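Local coordinates for protein short chain dehydrogenase/reductase (Acinetobacter baumannii, PDB 4IUY) that probably acts as an NAD(P)(H)-dependent oxidoreductase of the short-chain dehydrogenase/reductase family, built on a Rossmann fold, at residues 35-45 against 64-75; 111-119 against 130-138. One frame throughout, in Å; residues are numbered along the deposited sequence.

Contact 1 of 2, residues 35-45 against 64-75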
loop_
_atom_site.group_PDB
_atom_site.type_symbol
_atom_site.label_atom_id
_atom_site.label_comp_id
_atom_site.label_asym_id
_atom_site.label_seq_id
_atom_site.Cartn_x
_atom_site.Cartn_y
_atom_site.Cartn_z
ATOM N N ALA D 35 -29.888 -4.688 1.303
ATOM C CA ALA D 35 -30.597 -4.439 0.049
ATOM C C ALA D 35 -31.526 -3.229 0.085
ATOM O O ALA D 35 -31.961 -2.751 -0.961
ATOM C CB ALA D 35 -31.371 -5.662 -0.373
ATOM N N SER D 36 -31.809 -2.711 1.273
ATOM C CA SER D 36 -32.803 -1.655 1.366
ATOM C C SER D 36 -32.280 -0.259 1.028
ATOM O O SER D 36 -33.081 0.634 0.764
ATOM C CB SER D 36 -33.457 -1.653 2.745
ATOM O OG SER D 36 -32.493 -1.375 3.739
ATOM N N SER D 37 -30.957 -0.079 0.999
ATOM C CA SER D 37 -30.376 1.205 0.571
ATOM C C SER D 37 -30.541 1.405 -0.941
ATOM O O SER D 37 -30.805 0.443 -1.664
ATOM C CB SER D 37 -28.891 1.262 0.890
ATOM O OG SER D 37 -28.198 0.360 0.049
ATOM N N GLY D 38 -30.367 2.644 -1.409
ATOM C CA GLY D 38 -30.370 2.935 -2.832
ATOM C C GLY D 38 -29.363 2.075 -3.597
ATOM O O GLY D 38 -29.658 1.601 -4.690
ATOM N N LEU D 39 -28.162 1.902 -3.043
ATOM C CA LEU D 39 -27.137 1.069 -3.670
ATOM C C LEU D 39 -27.576 -0.385 -3.721
ATOM O O LEU D 39 -27.422 -1.053 -4.743
ATOM C CB LEU D 39 -25.792 1.175 -2.939
ATOM C CG LEU D 39 -24.704 0.286 -3.540
ATOM C CD1 LEU D 39 -24.489 0.635 -5.025
ATOM C CD2 LEU D 39 -23.409 0.349 -2.743
ATOM N N GLY D 40 -28.127 -0.870 -2.616
ATOM C CA GLY D 40 -28.622 -2.228 -2.588
ATOM C C GLY D 40 -29.709 -2.481 -3.636
ATOM O O GLY D 40 -29.730 -3.532 -4.268
ATOM N N HIS D 41 -30.609 -1.520 -3.816
ATOM C CA HIS D 41 -31.673 -1.595 -4.830
ATOM C C HIS D 41 -31.083 -1.662 -6.242
ATOM O O HIS D 41 -31.523 -2.435 -7.125
ATOM C CB HIS D 41 -32.568 -0.356 -4.737
ATOM C CG HIS D 41 -33.702 -0.491 -3.767
ATOM N ND1 HIS D 41 -33.539 -0.990 -2.492
ATOM C CD2 HIS D 41 -35.019 -0.177 -3.884
ATOM C CE1 HIS D 41 -34.706 -0.984 -1.864
ATOM N NE2 HIS D 41 -35.616 -0.494 -2.685
ATOM N N HIS D 42 -30.105 -0.794 -6.449
ATOM C CA HIS D 42 -29.440 -0.691 -7.715
ATOM C C HIS D 42 -28.779 -2.025 -8.072
ATOM O O HIS D 42 -28.917 -2.513 -9.190
ATOM C CB HIS D 42 -28.390 0.453 -7.673
ATOM C CG HIS D 42 -27.562 0.524 -8.904
ATOM N ND1 HIS D 42 -27.962 1.214 -10.029
ATOM C CD2 HIS D 42 -26.384 -0.064 -9.219
ATOM C CE1 HIS D 42 -27.044 1.076 -10.971
ATOM N NE2 HIS D 42 -26.080 0.301 -10.508
ATOM N N ILE D 43 -28.069 -2.600 -7.101
ATOM C CA ILE D 43 -27.349 -3.844 -7.301
ATOM C C ILE D 43 -28.327 -4.952 -7.639
ATOM O O ILE D 43 -28.104 -5.682 -8.609
ATOM C CB ILE D 43 -26.499 -4.220 -6.081
ATOM C CG1 ILE D 43 -25.342 -3.223 -5.942
ATOM C CG2 ILE D 43 -25.960 -5.657 -6.187
ATOM C CD1 ILE D 43 -24.485 -3.459 -4.709
ATOM N N ALA D 44 -29.418 -5.037 -6.875
ATOM C CA ALA D 44 -30.441 -6.032 -7.135
ATOM C C ALA D 44 -30.971 -5.920 -8.547
ATOM O O ALA D 44 -31.082 -6.911 -9.263
ATOM C CB ALA D 44 -31.606 -5.894 -6.146
ATOM N N GLU D 45 -31.251 -4.691 -8.949
ATOM C CA GLU D 45 -31.844 -4.462 -10.246
ATOM C C GLU D 45 -30.859 -4.759 -11.363
ATOM O O GLU D 45 -31.240 -5.297 -12.400
ATOM C CB GLU D 45 -32.370 -3.045 -10.311
ATOM C CG GLU D 45 -33.289 -2.797 -11.441
ATOM C CD GLU D 45 -34.368 -1.836 -11.076
ATOM O OE1 GLU D 45 -34.462 -1.459 -9.887
ATOM O OE2 GLU D 45 -35.076 -1.399 -11.999
ATOM N N LEU D 64 -38.350 -3.699 1.332
ATOM C CA LEU D 64 -38.025 -4.513 0.152
ATOM C C LEU D 64 -39.182 -4.755 -0.830
ATOM O O LEU D 64 -38.963 -5.193 -1.954
ATOM C CB LEU D 64 -37.448 -5.871 0.578
ATOM C CG LEU D 64 -36.112 -5.776 1.326
ATOM C CD1 LEU D 64 -35.546 -7.179 1.556
ATOM C CD2 LEU D 64 -35.061 -4.809 0.677
ATOM N N LYS D 65 -40.414 -4.521 -0.395
ATOM C CA LYS D 65 -41.581 -4.982 -1.154
ATOM C C LYS D 65 -41.750 -4.356 -2.536
ATOM O O LYS D 65 -42.076 -5.090 -3.477
ATOM C CB LYS D 65 -42.879 -4.740 -0.354
ATOM C CG LYS D 65 -42.984 -5.493 0.956
ATOM C CD LYS D 65 -42.930 -6.997 0.815
ATOM C CE LYS D 65 -43.248 -7.643 2.167
ATOM N NZ LYS D 65 -43.231 -9.140 2.163
ATOM N N GLU D 66 -41.541 -3.042 -2.689
ATOM C CA GLU D 66 -41.655 -2.453 -4.039
ATOM C C GLU D 66 -40.674 -3.065 -5.019
ATOM O O GLU D 66 -41.047 -3.387 -6.148
ATOM C CB GLU D 66 -41.418 -0.942 -4.119
ATOM C CG GLU D 66 -42.283 -0.012 -3.380
ATOM C CD GLU D 66 -42.019 1.424 -3.839
ATOM O OE1 GLU D 66 -41.341 1.621 -4.876
ATOM O OE2 GLU D 66 -42.456 2.359 -3.144
ATOM N N LEU D 67 -39.418 -3.184 -4.576
ATOM C CA LEU D 67 -38.328 -3.658 -5.398
ATOM C C LEU D 67 -38.600 -5.063 -5.896
ATOM O O LEU D 67 -38.448 -5.324 -7.081
ATOM C CB LEU D 67 -37.025 -3.636 -4.585
ATOM C CG LEU D 67 -35.716 -4.156 -5.183
ATOM C CD1 LEU D 67 -35.284 -3.325 -6.376
ATOM C CD2 LEU D 67 -34.612 -4.206 -4.101
ATOM N N GLU D 68 -39.036 -5.945 -4.992
ATOM C CA GLU D 68 -39.404 -7.317 -5.344
ATOM C C GLU D 68 -40.424 -7.334 -6.490
ATOM O O GLU D 68 -40.254 -8.032 -7.486
ATOM C CB GLU D 68 -39.964 -8.036 -4.121
ATOM C CG GLU D 68 -40.454 -9.449 -4.368
ATOM C CD GLU D 68 -41.021 -10.091 -3.109
ATOM O OE1 GLU D 68 -41.501 -9.351 -2.217
ATOM O OE2 GLU D 68 -41.023 -11.340 -3.025
ATOM N N SER D 69 -41.455 -6.516 -6.358
ATOM C CA SER D 69 -42.505 -6.457 -7.377
ATOM C C SER D 69 -42.002 -5.932 -8.702
ATOM O O SER D 69 -42.374 -6.469 -9.748
ATOM C CB SER D 69 -43.684 -5.603 -6.923
ATOM O OG SER D 69 -44.291 -6.180 -5.799
ATOM N N HIS D 70 -41.216 -4.858 -8.658
ATOM C CA HIS D 70 -40.665 -4.280 -9.874
ATOM C C HIS D 70 -39.867 -5.330 -10.618
ATOM O O HIS D 70 -40.055 -5.551 -11.797
ATOM C CB HIS D 70 -39.779 -3.055 -9.575
ATOM C CG HIS D 70 -40.542 -1.819 -9.227
ATOM N ND1 HIS D 70 -41.691 -1.434 -9.895
ATOM C CD2 HIS D 70 -40.320 -0.876 -8.279
ATOM C CE1 HIS D 70 -42.139 -0.303 -9.372
ATOM N NE2 HIS D 70 -41.320 0.061 -8.395
ATOM N N ILE D 71 -39.024 -6.018 -9.872
ATOM C CA ILE D 71 -38.095 -7.006 -10.414
ATOM C C ILE D 71 -38.801 -8.249 -10.978
ATOM O O ILE D 71 -38.467 -8.705 -12.075
ATOM C CB ILE D 71 -37.049 -7.417 -9.355
ATOM C CG1 ILE D 71 -36.112 -6.240 -9.077
ATOM C CG2 ILE D 71 -36.300 -8.676 -9.793
ATOM C CD1 ILE D 71 -34.878 -6.598 -8.298
ATOM N N LYS D 72 -39.765 -8.785 -10.241
ATOM C CA LYS D 72 -40.519 -9.905 -10.765
ATOM C C LYS D 72 -41.233 -9.499 -12.059
ATOM O O LYS D 72 -41.121 -10.180 -13.069
ATOM C CB LYS D 72 -41.534 -10.411 -9.720
ATOM C CG LYS D 72 -40.871 -11.107 -8.543
ATOM C CD LYS D 72 -41.800 -11.255 -7.374
ATOM C CE LYS D 72 -42.757 -12.401 -7.594
ATOM N NZ LYS D 72 -41.967 -13.645 -7.722
ATOM N N ASN D 73 -41.889 -8.344 -12.036
ATOM C CA ASN D 73 -42.672 -7.856 -13.166
ATOM C C ASN D 73 -41.853 -7.504 -14.399
ATOM O O ASN D 73 -42.233 -7.829 -15.517
ATOM C CB ASN D 73 -43.506 -6.648 -12.731
ATOM C CG ASN D 73 -44.430 -6.143 -13.825
ATOM O OD1 ASN D 73 -44.032 -5.312 -14.647
ATOM N ND2 ASN D 73 -45.671 -6.651 -13.849
ATOM N N GLU D 74 -40.746 -6.799 -14.183
ATOM C CA GLU D 74 -39.930 -6.282 -15.278
ATOM C C GLU D 74 -38.903 -7.251 -15.850
ATOM O O GLU D 74 -38.649 -7.227 -17.044
ATOM C CB GLU D 74 -39.263 -4.984 -14.850
ATOM C CG GLU D 74 -40.248 -3.821 -14.887
ATOM C CD GLU D 74 -39.578 -2.487 -14.641
ATOM O OE1 GLU D 74 -38.324 -2.451 -14.592
ATOM O OE2 GLU D 74 -40.308 -1.489 -14.442
ATOM N N TYR D 75 -38.304 -8.088 -15.006
ATOM C CA TYR D 75 -37.210 -8.953 -15.450
ATOM C C TYR D 75 -37.536 -10.431 -15.430
ATOM O O TYR D 75 -36.822 -11.218 -16.034
ATOM C CB TYR D 75 -35.933 -8.687 -14.662
ATOM C CG TYR D 75 -35.588 -7.236 -14.649
ATOM C CD1 TYR D 75 -35.250 -6.582 -15.826
ATOM C CD2 TYR D 75 -35.583 -6.513 -13.459
ATOM C CE1 TYR D 75 -34.933 -5.227 -15.824
ATOM C CE2 TYR D 75 -35.275 -5.167 -13.443
ATOM C CZ TYR D 75 -34.948 -4.522 -14.630
ATOM O OH TYR D 75 -34.627 -3.174 -14.609
HETATM O O HOH W 1 -38.588 -1.613 -2.132
#
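Beside one another from H41 and L67 to E45 and I71, helices 38-45 and 65-75 run almost parallel, at 17° and with their axes 10.9 Å apart. They are consecutive helices on one side of the Rossmann fold, joined through strand 53-58, and residues 35-40 form the later part of the TGxxxGxG sequence of classical short-chain dehydrogenases, consistent with a dinucleotide-binding loop. L67, a branched residue able to fill the groove, lies over I56 of that strand. With CG anti to its backbone N (chi1 177°), it reaches across and places CD2 over one face of the H41 ring, 3.8 Å from the centroid, a CH-pi contact. The imidazole suits this place because two ring nitrogens can bond at the edge while the pi face accepts a methyl: H41 ND1 donates to A35 O over 2.8 Å, tying helix to loop, and a water links NE2 to L67 N. A44 is small enough for both L67 CD2 and I71 CD1 to settle against its CB at 4.0 Å. Toward the surface, E45 OE2 comes within 4.3 Å of the like-charged E74 OE1, a repulsion probably offset in part as Y75 OH donates to the anti lone pair of E45 OE2 at 3.2 Å.

Contact 2 of 2, residues 111-119 against 130-138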
loop_
_atom_site.group_PDB
_atom_site.type_symbol
_atom_site.label_atom_id
_atom_site.label_comp_id
_atom_site.label_asym_id
_atom_site.label_seq_id
_atom_site.Cartn_x
_atom_site.Cartn_y
_atom_site.Cartn_z
ATOM N N ASN D 111 -21.812 -8.573 0.053
ATOM C CA ASN D 111 -21.864 -7.955 1.366
ATOM C C ASN D 111 -21.929 -6.432 1.215
ATOM O O ASN D 111 -20.900 -5.782 1.011
ATOM C CB ASN D 111 -20.606 -8.329 2.168
ATOM C CG ASN D 111 -20.664 -9.736 2.758
ATOM O OD1 ASN D 111 -21.689 -10.174 3.261
ATOM N ND2 ASN D 111 -19.547 -10.440 2.695
ATOM N N ASN D 112 -23.121 -5.861 1.348
ATOM C CA ASN D 112 -23.331 -4.445 1.077
ATOM C C ASN D 112 -23.979 -3.719 2.278
ATOM O O ASN D 112 -24.526 -2.626 2.157
ATOM C CB ASN D 112 -24.197 -4.320 -0.182
ATOM C CG ASN D 112 -24.609 -2.877 -0.491
ATOM O OD1 ASN D 112 -23.778 -1.968 -0.543
ATOM N ND2 ASN D 112 -25.917 -2.653 -0.558
ATOM N N ALA D 113 -23.928 -4.334 3.446
ATOM C CA ALA D 113 -24.430 -3.681 4.646
ATOM C C ALA D 113 -23.353 -2.714 5.148
ATOM O O ALA D 113 -22.170 -3.037 5.140
ATOM C CB ALA D 113 -24.814 -4.706 5.711
ATOM N N GLY D 114 -23.760 -1.517 5.541
ATOM C CA GLY D 114 -22.814 -0.493 5.952
ATOM C C GLY D 114 -23.481 0.674 6.661
ATOM O O GLY D 114 -24.466 1.211 6.159
ATOM N N VAL D 115 -23.001 1.016 7.858
ATOM C CA VAL D 115 -23.470 2.205 8.574
ATOM C C VAL D 115 -22.324 3.104 9.018
ATOM O O VAL D 115 -21.175 2.676 9.159
ATOM C CB VAL D 115 -24.307 1.866 9.838
ATOM C CG1 VAL D 115 -25.589 1.151 9.464
ATOM C CG2 VAL D 115 -23.478 1.049 10.837
ATOM N N SER D 116 -22.637 4.370 9.223
ATOM C CA SER D 116 -21.636 5.290 9.727
ATOM C C SER D 116 -22.317 6.359 10.567
ATOM O O SER D 116 -23.484 6.242 10.931
ATOM C CB SER D 116 -20.838 5.906 8.582
ATOM O OG SER D 116 -19.694 6.597 9.058
ATOM N N ASP D 117 -21.572 7.410 10.851
ATOM C CA ASP D 117 -22.031 8.524 11.653
ATOM C C ASP D 117 -21.004 9.613 11.391
ATOM O O ASP D 117 -20.090 9.431 10.596
ATOM C CB ASP D 117 -22.058 8.151 13.141
ATOM C CG ASP D 117 -23.054 8.989 13.943
ATOM O OD1 ASP D 117 -23.432 10.099 13.497
ATOM O OD2 ASP D 117 -23.434 8.552 15.049
ATOM N N THR D 118 -21.182 10.753 12.030
ATOM C CA THR D 118 -20.207 11.823 11.987
ATOM C C THR D 118 -20.044 12.341 13.391
ATOM O O THR D 118 -20.967 12.926 13.945
ATOM C CB THR D 118 -20.645 12.969 11.076
ATOM O OG1 THR D 118 -20.864 12.458 9.756
ATOM C CG2 THR D 118 -19.557 14.025 11.023
ATOM N N LYS D 119 -18.890 12.075 13.982
ATOM C CA LYS D 119 -18.595 12.517 15.333
ATOM C C LYS D 119 -17.122 12.796 15.426
ATOM O O LYS D 119 -16.328 12.143 14.766
ATOM C CB LYS D 119 -18.939 11.440 16.369
ATOM C CG LYS D 119 -20.414 11.188 16.580
ATOM C CD LYS D 119 -20.590 10.336 17.816
ATOM C CE LYS D 119 -22.037 10.048 18.080
ATOM N NZ LYS D 119 -22.183 9.577 19.484
ATOM N N ASP D 130 -19.466 -0.402 18.551
ATOM C CA ASP D 130 -20.069 -1.718 18.316
ATOM C C ASP D 130 -21.003 -1.701 17.116
ATOM O O ASP D 130 -20.936 -2.585 16.281
ATOM C CB ASP D 130 -20.794 -2.255 19.550
ATOM C CG ASP D 130 -19.837 -2.581 20.703
ATOM O OD1 ASP D 130 -18.599 -2.698 20.481
ATOM O OD2 ASP D 130 -20.326 -2.732 21.846
ATOM N N LYS D 131 -21.856 -0.685 17.008
ATOM C CA LYS D 131 -22.764 -0.617 15.867
ATOM C C LYS D 131 -22.031 -0.582 14.530
ATOM O O LYS D 131 -22.318 -1.363 13.637
ATOM C CB LYS D 131 -23.682 0.601 15.967
ATOM C CG LYS D 131 -24.652 0.702 14.801
ATOM C CD LYS D 131 -25.730 1.729 15.032
ATOM C CE LYS D 131 -25.129 3.120 15.194
ATOM N NZ LYS D 131 -24.608 3.709 13.909
ATOM N N ILE D 132 -21.075 0.331 14.405
ATOM C CA ILE D 132 -20.367 0.568 13.151
ATOM C C ILE D 132 -19.436 -0.591 12.773
ATOM O O ILE D 132 -19.432 -1.048 11.634
ATOM C CB ILE D 132 -19.610 1.894 13.216
ATOM C CG1 ILE D 132 -20.613 3.033 13.248
ATOM C CG2 ILE D 132 -18.619 2.045 12.042
ATOM C CD1 ILE D 132 -20.023 4.326 13.708
ATOM N N VAL D 133 -18.654 -1.064 13.734
ATOM C CA VAL D 133 -17.693 -2.118 13.464
ATOM C C VAL D 133 -18.352 -3.494 13.284
ATOM O O VAL D 133 -17.971 -4.243 12.361
ATOM C CB VAL D 133 -16.566 -2.140 14.531
ATOM C CG1 VAL D 133 -15.590 -3.250 14.231
ATOM C CG2 VAL D 133 -15.819 -0.790 14.543
ATOM N N ASP D 134 -19.364 -3.811 14.108
ATOM C CA ASP D 134 -20.078 -5.091 13.959
ATOM C C ASP D 134 -20.820 -5.191 12.649
ATOM O O ASP D 134 -20.785 -6.234 12.000
ATOM C CB ASP D 134 -21.050 -5.357 15.110
ATOM C CG ASP D 134 -20.335 -5.592 16.411
ATOM O OD1 ASP D 134 -19.085 -5.655 16.387
ATOM O OD2 ASP D 134 -21.015 -5.715 17.444
ATOM N N THR D 135 -21.481 -4.104 12.265
ATOM C CA THR D 135 -22.181 -4.028 10.996
ATOM C C THR D 135 -21.224 -4.018 9.792
ATOM O O THR D 135 -21.465 -4.707 8.802
ATOM C CB THR D 135 -23.065 -2.773 10.920
ATOM O OG1 THR D 135 -24.143 -2.886 11.857
ATOM C CG2 THR D 135 -23.636 -2.596 9.500
ATOM N N ASN D 136 -20.137 -3.251 9.879
ATOM C CA ASN D 136 -19.257 -3.081 8.719
ATOM C C ASN D 136 -18.240 -4.178 8.520
ATOM O O ASN D 136 -17.794 -4.406 7.389
ATOM C CB ASN D 136 -18.531 -1.727 8.758
ATOM C CG ASN D 136 -19.468 -0.541 8.580
ATOM O OD1 ASN D 136 -20.531 -0.667 8.007
ATOM N ND2 ASN D 136 -19.070 0.615 9.079
ATOM N N LEU D 137 -17.895 -4.876 9.600
ATOM C CA LEU D 137 -16.794 -5.846 9.553
ATOM C C LEU D 137 -17.211 -7.224 10.094
ATOM O O LEU D 137 -17.031 -8.247 9.434
ATOM C CB LEU D 137 -15.579 -5.325 10.311
ATOM C CG LEU D 137 -14.386 -6.269 10.485
ATOM C CD1 LEU D 137 -13.801 -6.746 9.133
ATOM C CD2 LEU D 137 -13.311 -5.605 11.323
ATOM N N LYS D 138 -17.782 -7.259 11.290
ATOM C CA LYS D 138 -18.152 -8.560 11.851
ATOM C C LYS D 138 -19.256 -9.267 11.069
ATOM O O LYS D 138 -19.169 -10.467 10.836
ATOM C CB LYS D 138 -18.545 -8.450 13.307
ATOM C CG LYS D 138 -18.756 -9.796 13.971
ATOM C CD LYS D 138 -19.071 -9.593 15.432
ATOM C CE LYS D 138 -19.464 -10.912 16.099
ATOM N NZ LYS D 138 -19.967 -10.681 17.496
HETATM O O HOH W 2 -18.925 -3.120 5.195
HETATM O O HOH W 3 -23.158 5.790 15.648
#
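N136 grips V115 by both backbone polar groups, so a loop without regular structure is fixed to helix 130-138 through one side chain. Its CB leaves the helix alongside the loop, and chi1 of -67°, with CG beside the backbone N, turns the amide toward V115. CG comes to 3.7 Å from V115 O, and the two amide atoms divide the work. OD1 accepts from V115 N over 3.0 Å, on a lone pair and in the carbonyl plane, and has G114 CA close by. ND2 donates to V115 O at 2.9 Å in a nearly straight bond (162°), roughly in its own amide plane, and also bonds S181 OG of helix 176-196. A carboxamide, with acceptor and donor side by side, is well suited to pair with a peptide N-H and C=O, and its three bonds hold it against rotation.

V115 fills the space beside this polar clasp with its CG2 methyl, which rests 3.8 Å from T135 CB and also touches I132 CG1 and the aliphatic CG of K131. T135 offers V115 its CB and CG2, while its OG1 is satisfied by K131 O. Farther along, a water joins D117 OD2 to K131 NZ, a looser tether. Another water lies 2.8 Å from N136 O, where the helix widens into a pi-type turn and V133 O receives both L137 N and K138 N. On the far side, K138 pairs with D130 of a second subunit.

The NNAG sequence of classical short-chain dehydrogenases, whose first asparagine closes strand 108-111, leads into the loop, and N136 probably corresponds to the asparagine of their Asn-Ser-Tyr-Lys tetrad, in which a helix distorted at that residue presents its carbonyl to an active-site water.

Both contacts are partly buried and belong to the same Rossmann fold, their centres about 22 Å apart. Contact 1 joins two neighbouring helices beside strand 53-58, mainly through aliphatic groups, and its one direct hydrogen bond between the segments, Y75 to E45, lies at the outer edge; contact 2 joins a loop to a helix, where two hydrogen bonds to the loop backbone are joined by the apolar packing of V115. They meet at N112, against which L39 and G40 of helix 38-45 pack, so the glycine-rich turn and the NNAG loop lie side by side at the ends of adjacent strands, 29-32 and 108-111. Contact 2 lies nearer the chain centre and adjoins a second subunit, whereas no other chain of the assembly touches contact 1.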